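Francisella virulence factor (Francisella novicida, PDB 5EVF) is a virulence factor of unknown molecular function, a small single-domain protein in which one long helix packs against a mixed beta-sheet. Local coordinates at residues 18-31 and 68-82. Residues are numbered along the deposited sequence; the frame is centred on the assembly and turned at random. Where two conformers were deposited one is given.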
# COMPACT_ATOMS: atom_id res chain seq x y z
N LEU A 18 17.37 6.11 -0.21
CA LEU A 18 17.54 6.08 -1.65
C LEU A 18 16.89 7.31 -2.27
O LEU A 18 15.95 7.87 -1.69
CB LEU A 18 16.92 4.81 -2.23
CG LEU A 18 17.40 3.53 -1.54
CD1 LEU A 18 16.56 2.33 -1.93
CD2 LEU A 18 18.86 3.30 -1.87
N PRO A 19 17.37 7.76 -3.42
CA PRO A 19 16.76 8.92 -4.06
C PRO A 19 15.32 8.63 -4.44
O PRO A 19 15.01 7.50 -4.87
CB PRO A 19 17.63 9.14 -5.30
CG PRO A 19 18.90 8.42 -5.01
CD PRO A 19 18.50 7.24 -4.19
N PRO A 20 14.42 9.59 -4.27
CA PRO A 20 13.02 9.36 -4.64
C PRO A 20 12.88 9.04 -6.12
O PRO A 20 13.68 9.48 -6.95
CB PRO A 20 12.33 10.68 -4.29
CG PRO A 20 13.22 11.32 -3.27
CD PRO A 20 14.62 10.88 -3.60
N THR A 21 11.86 8.26 -6.44
CA THR A 21 11.54 7.93 -7.81
C THR A 21 10.25 8.62 -8.21
O THR A 21 9.52 9.17 -7.38
CB THR A 21 11.42 6.41 -7.99
OG1 THR A 21 10.46 5.91 -7.06
CG2 THR A 21 12.74 5.73 -7.71
N ASP A 22 9.97 8.61 -9.50
CA ASP A 22 8.74 9.20 -10.02
C ASP A 22 7.60 8.23 -9.77
O ASP A 22 7.61 7.12 -10.31
CB ASP A 22 8.90 9.47 -11.51
CG ASP A 22 7.69 10.14 -12.13
OD1 ASP A 22 6.59 10.16 -11.53
OD2 ASP A 22 7.82 10.63 -13.25
N PRO A 23 6.59 8.60 -8.96
CA PRO A 23 5.50 7.65 -8.67
C PRO A 23 4.77 7.17 -9.90
O PRO A 23 4.32 6.01 -9.93
CB PRO A 23 4.57 8.44 -7.72
CG PRO A 23 5.00 9.84 -7.77
CD PRO A 23 6.37 9.94 -8.39
N SER A 24 4.64 8.00 -10.94
CA SER A 24 3.94 7.53 -12.13
C SER A 24 4.71 6.44 -12.87
O SER A 24 4.13 5.76 -13.72
CB SER A 24 3.65 8.71 -13.06
OG SER A 24 4.83 9.19 -13.66
N GLN A 25 5.99 6.25 -12.58
CA GLN A 25 6.74 5.20 -13.26
C GLN A 25 6.98 3.97 -12.38
O GLN A 25 7.67 3.04 -12.81
CB GLN A 25 8.07 5.76 -13.77
CG GLN A 25 7.94 7.05 -14.60
CD GLN A 25 7.11 6.91 -15.88
OE1 GLN A 25 7.61 6.46 -16.92
NE2 GLN A 25 5.85 7.33 -15.82
N VAL A 26 6.41 3.94 -11.17
CA VAL A 26 6.49 2.74 -10.35
C VAL A 26 5.70 1.62 -11.02
O VAL A 26 4.56 1.82 -11.44
CB VAL A 26 5.93 3.02 -8.94
CG1 VAL A 26 5.80 1.72 -8.15
CG2 VAL A 26 6.84 4.02 -8.19
N ARG A 27 6.31 0.44 -11.11
CA ARG A 27 5.62 -0.72 -11.65
C ARG A 27 4.86 -1.40 -10.52
O ARG A 27 5.42 -1.65 -9.45
CB ARG A 27 6.61 -1.70 -12.28
CG ARG A 27 7.52 -1.03 -13.31
CD ARG A 27 8.35 -2.04 -14.09
NE ARG A 27 9.09 -2.94 -13.22
CZ ARG A 27 10.33 -2.74 -12.78
NH1 ARG A 27 11.01 -1.66 -13.15
NH2 ARG A 27 10.89 -3.63 -11.97
N VAL A 28 3.58 -1.68 -10.76
CA VAL A 28 2.68 -2.13 -9.71
C VAL A 28 2.16 -3.51 -10.08
O VAL A 28 1.57 -3.68 -11.16
CB VAL A 28 1.52 -1.14 -9.51
CG1 VAL A 28 0.52 -1.69 -8.53
CG2 VAL A 28 2.06 0.21 -9.05
N TYR A 29 2.34 -4.48 -9.19
CA TYR A 29 1.91 -5.84 -9.46
C TYR A 29 1.11 -6.39 -8.29
O TYR A 29 1.26 -5.96 -7.15
CB TYR A 29 3.10 -6.77 -9.70
CG TYR A 29 4.06 -6.29 -10.76
CD1 TYR A 29 5.35 -5.89 -10.42
CD2 TYR A 29 3.69 -6.23 -12.09
CE1 TYR A 29 6.24 -5.46 -11.38
CE2 TYR A 29 4.58 -5.80 -13.06
CZ TYR A 29 5.85 -5.41 -12.70
OH TYR A 29 6.74 -5.00 -13.67
N ASN A 30 0.26 -7.38 -8.58
CA ASN A 30 -0.45 -8.08 -7.51
C ASN A 30 0.48 -8.99 -6.71
O ASN A 30 1.23 -9.79 -7.28
CB ASN A 30 -1.59 -8.92 -8.08
CG ASN A 30 -2.60 -8.12 -8.82
OD1 ASN A 30 -2.67 -6.88 -8.70
ND2 ASN A 30 -3.45 -8.82 -9.59
N LEU A 31 0.40 -8.89 -5.38
CA LEU A 31 1.11 -9.79 -4.48
C LEU A 31 0.32 -11.08 -4.40
O LEU A 31 -0.75 -11.11 -3.78
CB LEU A 31 1.26 -9.17 -3.09
CG LEU A 31 2.07 -9.95 -2.06
CD1 LEU A 31 3.55 -9.99 -2.42
CD2 LEU A 31 1.87 -9.37 -0.65
N ILE A 68 1.64 3.88 -3.62
CA ILE A 68 2.56 4.15 -4.74
C ILE A 68 3.35 5.41 -4.46
O ILE A 68 4.58 5.45 -4.61
CB ILE A 68 1.77 4.26 -6.06
CG1 ILE A 68 1.24 2.90 -6.47
CG2 ILE A 68 2.65 4.87 -7.16
CD1 ILE A 68 0.14 2.98 -7.51
N LYS A 69 2.65 6.46 -4.04
CA LYS A 69 3.31 7.72 -3.72
C LYS A 69 4.34 7.54 -2.62
O LYS A 69 5.47 8.04 -2.72
CB LYS A 69 2.25 8.75 -3.33
CG LYS A 69 2.77 10.14 -3.09
CD LYS A 69 1.57 11.07 -2.90
CE LYS A 69 2.02 12.51 -2.69
NZ LYS A 69 2.61 12.69 -1.33
N LEU A 70 4.00 6.79 -1.57
CA LEU A 70 4.92 6.65 -0.45
C LEU A 70 6.11 5.78 -0.82
O LEU A 70 7.26 6.12 -0.49
CB LEU A 70 4.17 6.10 0.77
CG LEU A 70 4.82 6.10 2.15
CD1 LEU A 70 5.33 7.47 2.56
CD2 LEU A 70 3.78 5.61 3.17
N ALA A 71 5.87 4.68 -1.53
CA ALA A 71 7.00 3.84 -1.93
C ALA A 71 7.95 4.59 -2.84
O ALA A 71 9.18 4.47 -2.70
CB ALA A 71 6.48 2.57 -2.60
N ALA A 72 7.41 5.40 -3.76
CA ALA A 72 8.26 6.20 -4.65
C ALA A 72 9.07 7.22 -3.87
O ALA A 72 10.23 7.50 -4.20
CB ALA A 72 7.39 6.90 -5.69
N GLN A 73 8.47 7.81 -2.83
CA GLN A 73 9.21 8.76 -2.02
C GLN A 73 10.43 8.11 -1.38
O GLN A 73 11.42 8.80 -1.11
CB GLN A 73 8.29 9.36 -0.96
CG GLN A 73 7.43 10.47 -1.52
CD GLN A 73 6.32 10.91 -0.59
OE1 GLN A 73 5.58 11.84 -0.92
NE2 GLN A 73 6.20 10.26 0.56
N HIS A 74 10.38 6.80 -1.15
CA HIS A 74 11.49 6.07 -0.55
C HIS A 74 12.30 5.28 -1.56
O HIS A 74 13.10 4.43 -1.16
CB HIS A 74 10.95 5.17 0.56
CG HIS A 74 10.34 5.95 1.68
ND1 HIS A 74 11.07 6.36 2.78
CD2 HIS A 74 9.10 6.45 1.84
CE1 HIS A 74 10.29 7.06 3.58
NE2 HIS A 74 9.09 7.13 3.04
N GLY A 75 12.13 5.54 -2.85
CA GLY A 75 13.03 5.03 -3.87
C GLY A 75 12.58 3.79 -4.60
O GLY A 75 13.37 3.23 -5.35
N ALA A 76 11.34 3.34 -4.41
CA ALA A 76 10.92 2.09 -5.03
C ALA A 76 10.79 2.23 -6.54
O ALA A 76 10.29 3.24 -7.04
CB ALA A 76 9.58 1.64 -4.45
N HIS A 77 11.21 1.19 -7.26
CA HIS A 77 10.89 1.06 -8.67
C HIS A 77 9.66 0.20 -8.93
O HIS A 77 9.06 0.29 -10.01
CB HIS A 77 12.08 0.46 -9.42
CG HIS A 77 13.28 1.34 -9.42
ND1 HIS A 77 14.54 0.87 -9.15
CD2 HIS A 77 13.42 2.67 -9.65
CE1 HIS A 77 15.41 1.86 -9.21
NE2 HIS A 77 14.75 2.97 -9.52
N GLU A 78 9.26 -0.61 -7.95
CA GLU A 78 8.20 -1.59 -8.13
C GLU A 78 7.55 -1.86 -6.78
O GLU A 78 8.23 -1.86 -5.75
CB GLU A 78 8.79 -2.86 -8.76
CG GLU A 78 8.08 -4.16 -8.49
CD GLU A 78 8.84 -5.35 -9.10
OE1 GLU A 78 8.45 -6.49 -8.83
OE2 GLU A 78 9.80 -5.12 -9.85
N ILE A 79 6.24 -2.10 -6.77
CA ILE A 79 5.59 -2.58 -5.56
C ILE A 79 4.70 -3.75 -5.92
O ILE A 79 4.13 -3.80 -7.02
CB ILE A 79 4.76 -1.51 -4.82
CG1 ILE A 79 3.64 -0.98 -5.72
CG2 ILE A 79 5.64 -0.40 -4.33
CD1 ILE A 79 2.69 -0.07 -4.93
N LYS A 80 4.59 -4.70 -5.00
CA LYS A 80 3.66 -5.82 -5.09
C LYS A 80 2.75 -5.71 -3.89
O LYS A 80 3.24 -5.67 -2.75
CB LYS A 80 4.40 -7.16 -5.10
CG LYS A 80 5.48 -7.28 -6.18
CD LYS A 80 6.12 -8.68 -6.18
CE LYS A 80 7.37 -8.72 -7.06
NZ LYS A 80 8.13 -10.00 -6.88
N TYR A 81 1.43 -5.65 -4.11
CA TYR A 81 0.54 -5.28 -3.03
C TYR A 81 -0.69 -6.19 -2.97
O TYR A 81 -1.02 -6.92 -3.92
CB TYR A 81 0.07 -3.83 -3.18
CG TYR A 81 -0.99 -3.72 -4.24
CD1 TYR A 81 -0.67 -3.78 -5.59
CD2 TYR A 81 -2.34 -3.65 -3.88
CE1 TYR A 81 -1.66 -3.73 -6.57
CE2 TYR A 81 -3.33 -3.61 -4.86
CZ TYR A 81 -2.98 -3.66 -6.19
OH TYR A 81 -3.97 -3.61 -7.15
N ILE A 82 -1.37 -6.12 -1.83
CA ILE A 82 -2.65 -6.79 -1.62
C ILE A 82 -3.49 -5.93 -0.69
O ILE A 82 -2.97 -5.32 0.25
CB ILE A 82 -2.44 -8.22 -1.06
CG1 ILE A 82 -3.78 -8.95 -0.92
CG2 ILE A 82 -1.70 -8.17 0.29
CD1 ILE A 82 -3.63 -10.42 -0.63
O HOH W 1 14.12 8.87 -0.24
O HOH W 2 14.80 4.62 1.13
O HOH W 3 10.08 2.19 -11.76
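Thr21 grips the end of helix 56-73 and the turn after it with two bonds. Its backbone N reaches Ala72 O at 2.9 Å, while its hydroxyl OG1 donates to Ala76 O at 2.7 Å. Standing between the backbone N and the carbonyl carbon (chi1 55°), OG1 faces the Ala76 carbonyl, and CG2 touches Gly75 O and comes near His77 CD2. Ala72 O also accepts Gly75 N, from the opposite face of its plane, within the Schellman motif that ends the helix; Gly75, at positive phi, is its C-prime residue, and Gly75 CA makes a CA-H...O contact with Pro19 O (3.3 Å).

The short Ala72 side chain lets the 3-10 turn at Pro23 come close to the helix: Ala72 CB touches both Pro23 CB (3.8 Å) and Val26 CG2 (3.9 Å). Beta-branched Val28, with CG1 anti to the backbone N (chi1 174°), offers two methyls to two neighbours, CG2 meeting Ile68 CD1 at 3.7 Å and CG1 lying obliquely against the Tyr81 ring.

On the other face of the sheet, the Glu78 carboxylate meets the edge of the Tyr29 ring, their planes 84° apart. Arg27, bent at chi3, forms a salt bridge through a bent hydrogen bond from NH2 to the anti side of Glu78 OE2 (2.8 Å); NH2 also pairs with Asp105, so it bridges two carboxylates, which probably favours their charged forms.

Five backbone hydrogen bonds, from Arg27 N to His77 O through Leu31 N to Tyr81 O, join the parallel strands. Strand 27-30 forms an edge of the mixed sheet beside 78-84, whose other side pairs antiparallel with 95-103, with a classic bulge where His77 and Glu78 both face Phe103, while Leu64 of helix 56-73 packs against Val28, Ile79 and Tyr81.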